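Local structure of DNA polymerase sliding clamp (Archaeoglobus fulgidus, 1RWZ) at residues Leu127-Met133 with Leu210-Gly216. The protein probably encircles DNA as a homotrimeric ring, a moving platform that tethers the DNA polymerase and other processing proteins during high-speed replication. Numbering follows the deposited sequence.
Sequences LPAKIVM and LLTIHLG
Ile-131 and Ile-213 exchange two backbone hydrogen bonds, Ile-213 N to Ile-131 O at 2.6 Å and nearly straight (174° at the hydrogen), with Ile-131 N returning to Ile-213 O. Ala-129 with Leu-215 and Met-133 with Leu-211 form the flanking hydrogen-bonded pairs. Leu-215 N reaches Ala-129 O from 25° outside the carbonyl plane, and a water donates to that same oxygen and to Leu-127 O. The water also lies in the ring plane of His-214, 2.9 Å from ND1, thereby tying the imidazole to the opposite strand. These antiparallel neighbours lie between strand 221-227 and the short strand 183-184 in the long sheet that runs through both domains of the PCNA subunit. On the face carrying Lys-130, the extended lysine runs beside the imidazole, and its CE approaches Thr-212 CG2 at 3.9 Å. Val-132, with CG1 anti to the backbone N (chi1 -178°), sets that methyl 3.6 Å from Leu-210 CD1 and leaves CG2 beside Thr-212 OG1. On the other face, that of Ile-131 and Ile-213, the two isoleucines meet at CB, and Met-133 SD lies 4.2 Å from Ile-213 CD1, and both side chains touch Phe-138 of helix 135-146. Ahead of strand 129-133, Leu-127 lays CD2 against Gly-216 CA, at 3.7 Å.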
# COMPACT_ATOMS: atom_id res chain seq x y z
N LEU A 127 31.78 -19.56 -18.19
CA LEU A 127 32.09 -18.72 -17.03
C LEU A 127 32.73 -19.47 -15.87
O LEU A 127 32.25 -20.52 -15.44
CB LEU A 127 30.82 -18.01 -16.57
CG LEU A 127 30.15 -17.21 -17.69
CD1 LEU A 127 28.93 -16.48 -17.16
CD2 LEU A 127 31.14 -16.21 -18.26
N PRO A 128 33.83 -18.92 -15.33
CA PRO A 128 34.61 -19.48 -14.22
C PRO A 128 34.04 -19.41 -12.81
O PRO A 128 34.37 -20.24 -11.97
CB PRO A 128 35.94 -18.74 -14.34
CG PRO A 128 35.50 -17.38 -14.76
CD PRO A 128 34.47 -17.69 -15.84
N ALA A 129 33.20 -18.41 -12.54
CA ALA A 129 32.64 -18.26 -11.20
C ALA A 129 31.19 -18.68 -11.09
O ALA A 129 30.36 -18.32 -11.92
CB ALA A 129 32.79 -16.81 -10.74
N LYS A 130 30.88 -19.44 -10.04
CA LYS A 130 29.52 -19.90 -9.80
C LYS A 130 29.19 -19.58 -8.35
O LYS A 130 29.88 -20.04 -7.44
CB LYS A 130 29.40 -21.41 -10.03
CG LYS A 130 27.99 -21.93 -9.85
CD LYS A 130 27.92 -23.44 -10.02
CE LYS A 130 26.52 -23.96 -9.73
NZ LYS A 130 26.46 -25.44 -9.84
N ILE A 131 28.14 -18.79 -8.15
CA ILE A 131 27.73 -18.37 -6.82
C ILE A 131 26.26 -18.69 -6.60
O ILE A 131 25.41 -18.30 -7.40
CB ILE A 131 27.91 -16.83 -6.66
CG1 ILE A 131 29.34 -16.42 -7.02
CG2 ILE A 131 27.60 -16.41 -5.24
CD1 ILE A 131 29.48 -15.78 -8.39
N VAL A 132 25.95 -19.41 -5.52
CA VAL A 132 24.57 -19.76 -5.21
C VAL A 132 24.19 -19.09 -3.89
O VAL A 132 24.89 -19.25 -2.89
CB VAL A 132 24.38 -21.29 -5.10
CG1 VAL A 132 22.91 -21.62 -4.83
CG2 VAL A 132 24.83 -21.96 -6.39
N MET A 133 23.10 -18.34 -3.91
CA MET A 133 22.65 -17.61 -2.73
C MET A 133 21.14 -17.44 -2.74
O MET A 133 20.45 -17.90 -3.65
CB MET A 133 23.30 -16.23 -2.70
CG MET A 133 22.95 -15.35 -3.90
SD MET A 133 23.84 -13.77 -3.94
CE MET A 133 23.17 -13.01 -2.48
N LEU A 210 15.91 -19.50 -4.92
CA LEU A 210 17.34 -19.73 -5.12
C LEU A 210 17.86 -18.95 -6.32
O LEU A 210 17.16 -18.79 -7.32
CB LEU A 210 17.61 -21.22 -5.34
CG LEU A 210 19.07 -21.67 -5.21
CD1 LEU A 210 19.48 -21.61 -3.74
CD2 LEU A 210 19.23 -23.10 -5.74
N LEU A 211 19.08 -18.44 -6.20
CA LEU A 211 19.70 -17.72 -7.30
C LEU A 211 21.09 -18.28 -7.52
O LEU A 211 21.87 -18.39 -6.57
CB LEU A 211 19.82 -16.22 -6.99
CG LEU A 211 20.73 -15.44 -7.95
CD1 LEU A 211 20.18 -15.49 -9.38
CD2 LEU A 211 20.84 -14.01 -7.48
N THR A 212 21.39 -18.65 -8.76
CA THR A 212 22.71 -19.16 -9.10
C THR A 212 23.27 -18.15 -10.09
O THR A 212 22.66 -17.89 -11.13
CB THR A 212 22.63 -20.53 -9.79
OG1 THR A 212 22.07 -21.48 -8.88
CG2 THR A 212 24.03 -20.99 -10.22
N ILE A 213 24.41 -17.57 -9.74
CA ILE A 213 25.05 -16.58 -10.60
C ILE A 213 26.25 -17.21 -11.30
O ILE A 213 27.08 -17.84 -10.64
CB ILE A 213 25.57 -15.39 -9.78
CG1 ILE A 213 24.44 -14.77 -8.96
CG2 ILE A 213 26.22 -14.36 -10.71
CD1 ILE A 213 24.90 -13.71 -7.97
N HIS A 214 26.31 -17.06 -12.62
CA HIS A 214 27.45 -17.57 -13.40
C HIS A 214 28.13 -16.27 -13.85
O HIS A 214 27.53 -15.47 -14.57
CB HIS A 214 26.95 -18.38 -14.60
CG HIS A 214 26.20 -19.62 -14.21
ND1 HIS A 214 26.84 -20.78 -13.82
CD2 HIS A 214 24.88 -19.87 -14.12
CE1 HIS A 214 25.93 -21.69 -13.50
NE2 HIS A 214 24.73 -21.16 -13.67
N LEU A 215 29.37 -16.08 -13.42
CA LEU A 215 30.09 -14.85 -13.70
C LEU A 215 31.47 -15.00 -14.34
O LEU A 215 32.24 -15.88 -13.98
CB LEU A 215 30.23 -14.07 -12.39
CG LEU A 215 30.90 -12.69 -12.34
CD1 LEU A 215 30.02 -11.66 -13.02
CD2 LEU A 215 31.13 -12.30 -10.88
N GLY A 216 31.76 -14.10 -15.27
CA GLY A 216 33.05 -14.08 -15.94
C GLY A 216 33.61 -12.67 -15.90
O GLY A 216 33.11 -11.83 -15.14
O HOH W 1 29.71 -20.78 -13.67